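Local atomic coordinates of isomaltodextranase (Arthrobacter globiformis, PDB entry 5AWO), a protein that hydrolyses alpha-1,6-glucosidic linkages in dextran-like polysaccharides, releasing isomaltose units one after another from the non-reducing ends of the chains. Residues Arg39-Tyr44 with Asp64-Asn69; Glu56-Val61 with Thr348-Gly353; Tyr491-Pro494 with Gly500-Asp503. All blocks are in the same frame, centred on the assembly; numbering follows the deposited sequence.

Contact 1 (Arg39-Tyr44 with Asp64-Asn69); sequences RYWNIY and DWLAGN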
loop_
_atom_site.group_PDB
_atom_site.type_symbol
_atom_site.label_atom_id
_atom_site.label_comp_id
_atom_site.label_asym_id
_atom_site.label_seq_id
_atom_site.Cartn_x
_atom_site.Cartn_y
_atom_site.Cartn_z
ATOM N N ARG A 39 8.370 -6.099 -5.091
ATOM C CA ARG A 39 9.655 -6.528 -4.608
ATOM C C ARG A 39 10.697 -5.706 -5.297
ATOM O O ARG A 39 10.748 -5.658 -6.531
ATOM C CB ARG A 39 9.876 -8.011 -4.935
ATOM C CG ARG A 39 8.860 -8.908 -4.299
ATOM C CD ARG A 39 9.060 -10.380 -4.630
ATOM N NE ARG A 39 7.845 -11.126 -4.330
ATOM C CZ ARG A 39 7.618 -12.415 -4.612
ATOM N NH1 ARG A 39 8.557 -13.187 -5.166
ATOM N NH2 ARG A 39 6.432 -12.914 -4.337
ATOM N N TYR A 40 11.606 -5.104 -4.541
ATOM C CA TYR A 40 12.661 -4.304 -5.120
ATOM C C TYR A 40 13.874 -4.162 -4.238
ATOM O O TYR A 40 13.842 -4.596 -3.062
ATOM C CB TYR A 40 12.147 -2.941 -5.604
ATOM C CG TYR A 40 11.735 -1.881 -4.579
ATOM C CD1 TYR A 40 10.489 -1.923 -3.955
ATOM C CD2 TYR A 40 12.558 -0.804 -4.283
ATOM C CE1 TYR A 40 10.086 -0.894 -3.100
ATOM C CE2 TYR A 40 12.155 0.197 -3.431
ATOM C CZ TYR A 40 10.923 0.153 -2.848
ATOM O OH TYR A 40 10.526 1.186 -2.007
ATOM N N TRP A 41 14.934 -3.588 -4.789
ATOM C CA TRP A 41 16.115 -3.177 -4.059
ATOM C C TRP A 41 16.289 -1.698 -4.192
ATOM O O TRP A 41 15.943 -1.108 -5.240
ATOM C CB TRP A 41 17.360 -3.854 -4.626
ATOM C CG TRP A 41 18.648 -3.460 -3.995
ATOM C CD1 TRP A 41 19.195 -3.966 -2.843
ATOM C CD2 TRP A 41 19.567 -2.476 -4.469
ATOM N NE1 TRP A 41 20.372 -3.345 -2.567
ATOM C CE2 TRP A 41 20.643 -2.437 -3.562
ATOM C CE3 TRP A 41 19.584 -1.623 -5.594
ATOM C CZ2 TRP A 41 21.723 -1.568 -3.722
ATOM C CZ3 TRP A 41 20.671 -0.781 -5.757
ATOM C CH2 TRP A 41 21.727 -0.775 -4.839
ATOM N N ASN A 42 16.780 -1.076 -3.139
ATOM C CA ASN A 42 17.016 0.363 -3.119
ATOM C C ASN A 42 18.410 0.691 -2.615
ATOM O O ASN A 42 18.930 -0.003 -1.756
ATOM C CB ASN A 42 15.935 1.037 -2.253
ATOM C CG ASN A 42 16.001 2.564 -2.284
ATOM O OD1 ASN A 42 16.842 3.177 -1.664
ATOM N ND2 ASN A 42 15.037 3.196 -2.995
ATOM N N ILE A 43 18.995 1.760 -3.150
ATOM C CA ILE A 43 20.350 2.187 -2.838
ATOM C C ILE A 43 20.530 2.750 -1.421
ATOM O O ILE A 43 21.623 3.119 -1.058
ATOM C CB ILE A 43 20.856 3.278 -3.840
ATOM C CG1 ILE A 43 20.106 4.609 -3.658
ATOM C CG2 ILE A 43 20.782 2.777 -5.274
ATOM C CD1 ILE A 43 20.750 5.803 -4.320
ATOM N N TYR A 44 19.467 2.811 -0.616
ATOM C CA TYR A 44 19.543 3.470 0.699
ATOM C C TYR A 44 20.590 2.844 1.624
ATOM O O TYR A 44 21.185 3.556 2.410
ATOM C CB TYR A 44 18.178 3.387 1.350
ATOM C CG TYR A 44 17.970 4.145 2.634
ATOM C CD1 TYR A 44 17.560 5.477 2.620
ATOM C CD2 TYR A 44 18.125 3.513 3.900
ATOM C CE1 TYR A 44 17.326 6.170 3.794
ATOM C CE2 TYR A 44 17.866 4.195 5.064
ATOM C CZ TYR A 44 17.457 5.502 5.018
ATOM O OH TYR A 44 17.193 6.162 6.191
ATOM N N ASP A 64 24.499 -6.242 -10.537
ATOM C CA ASP A 64 25.023 -7.546 -10.973
ATOM C C ASP A 64 24.803 -8.609 -9.889
ATOM O O ASP A 64 24.438 -9.742 -10.189
ATOM C CB ASP A 64 26.500 -7.436 -11.355
ATOM C CG ASP A 64 26.727 -6.610 -12.621
ATOM O OD1 ASP A 64 25.771 -6.420 -13.382
ATOM O OD2 ASP A 64 27.889 -6.174 -12.826
ATOM N N TRP A 65 24.965 -8.204 -8.636
ATOM C CA TRP A 65 24.688 -9.074 -7.493
ATOM C C TRP A 65 23.203 -9.426 -7.434
ATOM O O TRP A 65 22.851 -10.581 -7.280
ATOM C CB TRP A 65 25.169 -8.410 -6.204
ATOM C CG TRP A 65 24.600 -8.944 -4.919
ATOM C CD1 TRP A 65 24.804 -10.176 -4.357
ATOM C CD2 TRP A 65 23.735 -8.241 -4.032
ATOM N NE1 TRP A 65 24.135 -10.267 -3.169
ATOM C CE2 TRP A 65 23.486 -9.081 -2.934
ATOM C CE3 TRP A 65 23.186 -6.951 -4.035
ATOM C CZ2 TRP A 65 22.675 -8.696 -1.878
ATOM C CZ3 TRP A 65 22.386 -6.568 -2.974
ATOM C CH2 TRP A 65 22.135 -7.438 -1.913
ATOM N N LEU A 66 22.319 -8.444 -7.618
ATOM C CA LEU A 66 20.902 -8.725 -7.624
ATOM C C LEU A 66 20.542 -9.666 -8.755
ATOM O O LEU A 66 19.752 -10.586 -8.592
ATOM C CB LEU A 66 20.064 -7.448 -7.774
ATOM C CG LEU A 66 20.161 -6.493 -6.586
ATOM C CD1 LEU A 66 19.622 -5.150 -7.026
ATOM C CD2 LEU A 66 19.419 -7.031 -5.378
ATOM N N ALA A 67 21.105 -9.429 -9.943
ATOM C CA ALA A 67 20.717 -10.226 -11.083
ATOM C C ALA A 67 21.048 -11.717 -10.878
ATOM O O ALA A 67 20.343 -12.562 -11.406
ATOM C CB ALA A 67 21.397 -9.712 -12.336
ATOM N N GLY A 68 22.111 -11.996 -10.125
ATOM C CA GLY A 68 22.537 -13.371 -9.867
ATOM C C GLY A 68 21.939 -14.056 -8.652
ATOM O O GLY A 68 22.056 -15.271 -8.508
ATOM N N ASN A 69 21.306 -13.299 -7.780
ATOM C CA ASN A 69 20.742 -13.897 -6.602
ATOM C C ASN A 69 19.244 -13.505 -6.596
ATOM O O ASN A 69 18.372 -14.266 -7.036
ATOM C CB ASN A 69 21.555 -13.454 -5.364
ATOM C CG ASN A 69 23.072 -13.812 -5.455
ATOM O OD1 ASN A 69 23.536 -14.762 -4.804
ATOM N ND2 ASN A 69 23.844 -13.044 -6.240
#
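Trp41 packs against Trp65 and Leu66 in a buried apolar contact of the TIM barrel of this family 27 glycoside hydrolase. It joins the first barrel strand, 39-42, to the last turn of helix 56-68, which comes after it in the chain beyond the short helix 44-50, and lies on the outside of the barrel. The strand has parallel neighbours on either side, 77-79 and 343-345.

The two indoles form an offset edge-to-face pair. The edge of Trp65 is turned toward the face of Trp41, with the planes at 83°. Atom CZ3 of Trp65 makes the touch, lying 3.8 Å from NE1 of Trp41. The N-H of Trp41 is not spent on this ring, because NE1 is hydrogen-bonded to the backbone oxygen of Asp347.

CG of Trp41 stands anti to the backbone N (chi1 177°), and its CB points at the helix. The indole therefore stands between the strand and the helix. Leu66 meets it at about a right angle and brings both methyls to it. Ile43 N lies over the opposite face of the indole. On the helix side, CD1 of Leu66 sits 3.2 Å above the ring plane, toward its rim, and 3.5 Å from CB of Trp41.

Contact 2 (Glu56-Val61 with Thr348-Gly353); sequences ENEWKV and TYQQIG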
loop_
_atom_site.group_PDB
_atom_site.type_symbol
_atom_site.label_atom_id
_atom_site.label_comp_id
_atom_site.label_asym_id
_atom_site.label_seq_id
_atom_site.Cartn_x
_atom_site.Cartn_y
_atom_site.Cartn_z
ATOM N N GLU A 56 28.391 5.302 -9.474
ATOM C CA GLU A 56 27.878 4.509 -10.546
ATOM C C GLU A 56 28.411 3.079 -10.510
ATOM O O GLU A 56 27.675 2.164 -10.818
ATOM C CB GLU A 56 28.206 5.159 -11.904
ATOM C CG GLU A 56 27.385 4.624 -13.054
ATOM C CD GLU A 56 27.646 5.351 -14.365
ATOM O OE1 GLU A 56 28.806 5.786 -14.549
ATOM O OE2 GLU A 56 26.698 5.486 -15.165
ATOM N N ASN A 57 29.701 2.892 -10.183
ATOM C CA ASN A 57 30.213 1.521 -10.111
ATOM C C ASN A 57 29.594 0.698 -8.986
ATOM O O ASN A 57 29.390 -0.518 -9.146
ATOM C CB ASN A 57 31.731 1.446 -9.966
ATOM C CG ASN A 57 32.236 0.028 -10.202
ATOM O OD1 ASN A 57 31.995 -0.542 -11.261
ATOM N ND2 ASN A 57 32.849 -0.580 -9.189
ATOM N N GLU A 58 29.272 1.356 -7.872
ATOM C CA GLU A 58 28.581 0.660 -6.772
ATOM C C GLU A 58 27.164 0.277 -7.164
ATOM O O GLU A 58 26.699 -0.819 -6.854
ATOM C CB GLU A 58 28.604 1.517 -5.527
ATOM C CG GLU A 58 29.976 1.487 -4.889
ATOM C CD GLU A 58 30.318 0.090 -4.412
ATOM O OE1 GLU A 58 29.848 -0.289 -3.341
ATOM O OE2 GLU A 58 30.998 -0.659 -5.135
ATOM N N TRP A 59 26.485 1.157 -7.898
ATOM C CA TRP A 59 25.199 0.821 -8.490
ATOM C C TRP A 59 25.296 -0.409 -9.405
ATOM O O TRP A 59 24.493 -1.335 -9.313
ATOM C CB TRP A 59 24.693 2.053 -9.234
ATOM C CG TRP A 59 23.558 1.941 -10.203
ATOM C CD1 TRP A 59 23.642 1.999 -11.575
ATOM C CD2 TRP A 59 22.149 1.868 -9.906
ATOM N NE1 TRP A 59 22.401 1.940 -12.128
ATOM C CE2 TRP A 59 21.453 1.889 -11.131
ATOM C CE3 TRP A 59 21.412 1.809 -8.718
ATOM C CZ2 TRP A 59 20.057 1.791 -11.213
ATOM C CZ3 TRP A 59 20.023 1.736 -8.806
ATOM C CH2 TRP A 59 19.362 1.724 -10.019
ATOM N N LYS A 60 26.319 -0.417 -10.277
ATOM C CA LYS A 60 26.503 -1.542 -11.197
ATOM C C LYS A 60 26.757 -2.856 -10.446
ATOM O O LYS A 60 26.140 -3.869 -10.751
ATOM C CB LYS A 60 27.667 -1.263 -12.163
ATOM C CG LYS A 60 27.845 -2.334 -13.231
ATOM C CD LYS A 60 29.067 -2.056 -14.091
ATOM C CE LYS A 60 29.222 -3.082 -15.205
ATOM N NZ LYS A 60 29.409 -4.467 -14.688
ATOM N N VAL A 61 27.658 -2.826 -9.474
ATOM C CA VAL A 61 28.023 -4.054 -8.769
ATOM C C VAL A 61 26.813 -4.580 -7.980
ATOM O O VAL A 61 26.534 -5.776 -7.976
ATOM C CB VAL A 61 29.292 -3.872 -7.915
ATOM C CG1 VAL A 61 29.619 -5.129 -7.135
ATOM C CG2 VAL A 61 30.492 -3.561 -8.819
ATOM N N THR A 348 23.226 -3.796 0.846
ATOM C CA THR A 348 24.093 -3.828 -0.323
ATOM C C THR A 348 24.801 -5.181 -0.399
ATOM O O THR A 348 24.719 -6.004 0.522
ATOM C CB THR A 348 25.204 -2.773 -0.227
ATOM O OG1 THR A 348 26.052 -3.134 0.861
ATOM C CG2 THR A 348 24.668 -1.369 0.005
ATOM N N TYR A 349 25.545 -5.407 -1.484
ATOM C CA TYR A 349 26.315 -6.638 -1.670
ATOM C C TYR A 349 27.350 -6.786 -0.557
ATOM O O TYR A 349 27.689 -7.916 -0.181
ATOM C CB TYR A 349 26.957 -6.705 -3.076
ATOM C CG TYR A 349 28.098 -5.750 -3.342
ATOM C CD1 TYR A 349 29.426 -6.127 -3.111
ATOM C CD2 TYR A 349 27.863 -4.491 -3.880
ATOM C CE1 TYR A 349 30.464 -5.240 -3.356
ATOM C CE2 TYR A 349 28.893 -3.618 -4.151
ATOM C CZ TYR A 349 30.191 -4.001 -3.898
ATOM O OH TYR A 349 31.218 -3.108 -4.155
ATOM N N GLN A 350 27.837 -5.687 0.007
ATOM C CA GLN A 350 28.787 -5.779 1.131
ATOM C C GLN A 350 28.113 -6.081 2.453
ATOM O O GLN A 350 28.719 -6.714 3.318
ATOM C CB GLN A 350 29.596 -4.504 1.314
ATOM C CG GLN A 350 30.458 -4.142 0.125
ATOM C CD GLN A 350 29.845 -3.058 -0.707
ATOM O OE1 GLN A 350 28.610 -2.962 -0.825
ATOM N NE2 GLN A 350 30.689 -2.208 -1.275
ATOM N N GLN A 351 26.874 -5.636 2.620
ATOM C CA GLN A 351 26.180 -5.761 3.901
ATOM C C GLN A 351 25.451 -7.070 4.049
ATOM O O GLN A 351 25.184 -7.495 5.177
ATOM C CB GLN A 351 25.151 -4.639 4.049
ATOM C CG GLN A 351 25.738 -3.265 4.247
ATOM C CD GLN A 351 24.741 -2.139 3.977
ATOM O OE1 GLN A 351 23.737 -2.331 3.277
ATOM N NE2 GLN A 351 25.013 -0.963 4.532
ATOM N N ILE A 352 25.074 -7.691 2.943
ATOM C CA ILE A 352 24.153 -8.831 2.983
ATOM C C ILE A 352 24.702 -9.983 3.846
ATOM O O ILE A 352 23.940 -10.643 4.566
ATOM C CB ILE A 352 23.713 -9.323 1.578
ATOM C CG1 ILE A 352 22.540 -10.310 1.646
ATOM C CG2 ILE A 352 24.870 -9.963 0.811
ATOM C CD1 ILE A 352 21.250 -9.727 2.212
ATOM N N GLY A 353 26.014 -10.202 3.811
ATOM C CA GLY A 353 26.610 -11.258 4.644
ATOM C C GLY A 353 25.944 -12.594 4.376
ATOM O O GLY A 353 25.807 -12.987 3.218
HETATM O O HOH W 1 27.450 -0.860 -2.324
#
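Tyr349 and Gln350, in the loop after the last TIM-barrel strand, 343-345, meet Glu58 and Val61 of the outer helix 56-68. The two loop residues project from a helical turn that starts with an ST motif at Thr348. OG1 of Thr348 accepts from the backbone N of Gln351, and OE1 of Gln351 accepts from the backbone N of Thr348 in return.

Each oxygen of the Glu58 carboxylate takes one donor from the turn. OH of Tyr349 donates to OE2 of Glu58 at 2.6 Å, on the syn lone pair of that oxygen, and OE2 lies in the plane of the phenol ring at its edge. NE2 of Gln350 donates to OE1 of Glu58 at 2.9 Å in a nearly straight bond of 163°. This donor also comes from the syn side, but 22° out of the carboxylate plane. Glu58 reaches both because its chain bends at chi2 (-64°).

The tyrosine ring lies between two groups. CG1 of Val61 makes a CH-pi contact with one face, 3.5 Å from the ring centroid. Over the opposite face, OE1 of Gln350 sits 3.3 Å above the ring plane. Gln350 is likewise bent, which folds its amide back over the ring beside it. A water lies 2.7 Å from OE1 of Glu58 and 2.8 Å from OE1 of Gln350, and can donate to either, though it has more acceptors in reach than protons.

The contact lies at the surface, yet the ring is held at its hydroxyl and has a neighbour over each face. Two neutral donors on the syn sides of the carboxylate would probably stabilise its negative charge, so Glu58 is likely to be ionised here.

Contact 3 (Tyr491-Pro494 with Gly500-Asp503); sequences YNHP and GFVD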
loop_
_atom_site.group_PDB
_atom_site.type_symbol
_atom_site.label_atom_id
_atom_site.label_comp_id
_atom_site.label_asym_id
_atom_site.label_seq_id
_atom_site.Cartn_x
_atom_site.Cartn_y
_atom_site.Cartn_z
ATOM N N TYR A 491 -18.457 -3.694 16.056
ATOM C CA TYR A 491 -18.779 -4.918 16.792
ATOM C C TYR A 491 -19.890 -4.666 17.787
ATOM O O TYR A 491 -20.046 -5.425 18.745
ATOM C CB TYR A 491 -17.533 -5.490 17.500
ATOM C CG TYR A 491 -17.013 -4.741 18.729
ATOM C CD1 TYR A 491 -16.835 -3.360 18.722
ATOM C CD2 TYR A 491 -16.645 -5.431 19.895
ATOM C CE1 TYR A 491 -16.354 -2.681 19.823
ATOM C CE2 TYR A 491 -16.155 -4.750 21.017
ATOM C CZ TYR A 491 -15.992 -3.374 20.964
ATOM O OH TYR A 491 -15.502 -2.678 22.060
ATOM N N ASN A 492 -20.679 -3.620 17.539
ATOM C CA ASN A 492 -21.570 -3.091 18.564
ATOM C C ASN A 492 -22.997 -3.623 18.499
ATOM O O ASN A 492 -23.865 -3.088 19.190
ATOM C CB ASN A 492 -21.538 -1.564 18.579
ATOM C CG ASN A 492 -22.039 -0.938 17.303
ATOM O OD1 ASN A 492 -22.030 -1.546 16.224
ATOM N ND2 ASN A 492 -22.464 0.324 17.415
ATOM N N HIS A 493 -23.219 -4.659 17.693
ATOM C CA HIS A 493 -24.474 -5.416 17.699
ATOM C C HIS A 493 -24.125 -6.903 17.736
ATOM O O HIS A 493 -23.479 -7.401 16.815
ATOM C CB HIS A 493 -25.311 -5.092 16.459
ATOM C CG HIS A 493 -25.655 -3.641 16.336
ATOM N ND1 HIS A 493 -26.429 -2.980 17.270
ATOM C CD2 HIS A 493 -25.329 -2.718 15.396
ATOM C CE1 HIS A 493 -26.553 -1.711 16.914
ATOM N NE2 HIS A 493 -25.897 -1.527 15.783
ATOM N N PRO A 494 -24.562 -7.633 18.784
ATOM C CA PRO A 494 -24.136 -9.051 18.810
ATOM C C PRO A 494 -24.697 -9.955 17.690
ATOM O O PRO A 494 -25.622 -9.564 16.963
ATOM C CB PRO A 494 -24.568 -9.546 20.205
ATOM C CG PRO A 494 -25.374 -8.458 20.830
ATOM C CD PRO A 494 -25.180 -7.187 20.047
ATOM N N GLY A 500 -16.200 -9.106 14.370
ATOM C CA GLY A 500 -17.061 -7.960 14.089
ATOM C C GLY A 500 -17.619 -7.994 12.681
ATOM O O GLY A 500 -17.760 -9.064 12.067
ATOM N N PHE A 501 -17.895 -6.808 12.143
ATOM C CA PHE A 501 -18.537 -6.659 10.864
ATOM C C PHE A 501 -18.198 -5.294 10.293
ATOM O O PHE A 501 -17.480 -4.514 10.925
ATOM C CB PHE A 501 -20.074 -6.817 11.008
ATOM C CG PHE A 501 -20.676 -5.951 12.071
ATOM C CD1 PHE A 501 -21.093 -4.641 11.801
ATOM C CD2 PHE A 501 -20.823 -6.438 13.350
ATOM C CE1 PHE A 501 -21.653 -3.861 12.797
ATOM C CE2 PHE A 501 -21.373 -5.667 14.349
ATOM C CZ PHE A 501 -21.790 -4.363 14.080
ATOM N N VAL A 502 -18.721 -4.994 9.108
ATOM C CA VAL A 502 -18.535 -3.678 8.530
ATOM C C VAL A 502 -19.803 -2.845 8.643
ATOM O O VAL A 502 -20.870 -3.322 8.267
ATOM C CB VAL A 502 -18.085 -3.797 7.066
ATOM C CG1 VAL A 502 -18.165 -2.445 6.349
ATOM C CG2 VAL A 502 -16.662 -4.322 7.026
ATOM N N ASP A 503 -19.678 -1.642 9.187
ATOM C CA ASP A 503 -20.777 -0.674 9.206
ATOM C C ASP A 503 -20.402 0.550 8.384
ATOM O O ASP A 503 -19.443 0.507 7.577
ATOM C CB ASP A 503 -21.208 -0.343 10.645
ATOM C CG ASP A 503 -20.222 0.520 11.394
ATOM O OD1 ASP A 503 -19.122 0.767 10.834
ATOM O OD2 ASP A 503 -20.542 0.929 12.533
HETATM O O HOH W 2 -22.661 -0.509 13.706
#
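Phe501 points the far end of its ring into the bend made by Tyr491, Asn492 and His493 in the carbohydrate-binding module, a beta-sandwich of the CBM35 type. The bend follows strand 488-490, and the ring comes from the start of strand 501-505. These two strands are antiparallel neighbours, so the contact closes the loop that joins them.

CG of Phe501 lies between its own backbone N and carbonyl carbon (chi1 52°). This torsion swings the ring off the strand toward the bend. Its CE2 and CZ atoms do the touching, and much of what they meet is backbone. CE2 is 3.6 Å from CA of Tyr491 and 3.7 Å from the carbonyl oxygen of His493. That oxygen is buried and has no hydrogen-bond partner in the model. The backbone N of His493 lies in the plane of the ring at its edge.

Asn492 crosses Phe501 at about a right angle, while its amide plane is only 25° from the ring plane. Its OD1 stands at the edge of the ring, 3.5 Å from CZ. The imidazole of His493 approaches obliquely, with CD2 4.1 Å from CZ. On its own side of the bend, Asn492 CG lies over one face of the imidazole. Trp570 also meets the His493 ring, and Trp573 packs edge-to-face with Phe501.

At the other end, CB of Tyr491 packs 4.2 Å from CA of Gly500. No direct hydrogen bond crosses between the segments. A water takes that role beside Phe501, lying in the ring plane at its edge. It donates to OD1 of Asn492 and to OD2 of Asp503, at 2.8 Å each, and that same OD2 is also held by ND2 of Asn490.

Contacts 1 and 2 belong to one region of the TIM barrel, with centres about 8 Å apart. Both use helix 56-68: contact 2 its first half, contact 1 its end. Their segments alternate along the chain. The first barrel strand, helix 56-68 and the loop after the last strand thus meet where the barrel closes. Trp65 belongs to contact 1 but also touches Thr348, Tyr349 and Ile352 of contact 2. Contact 3 comes later in the chain, in the carbohydrate-binding module. Its centre is about 45 Å from that of contact 1 and about 51 Å from that of contact 2, across the centre of the chain. All three lie away from the aspartates that probably serve as nucleophile and proton donor.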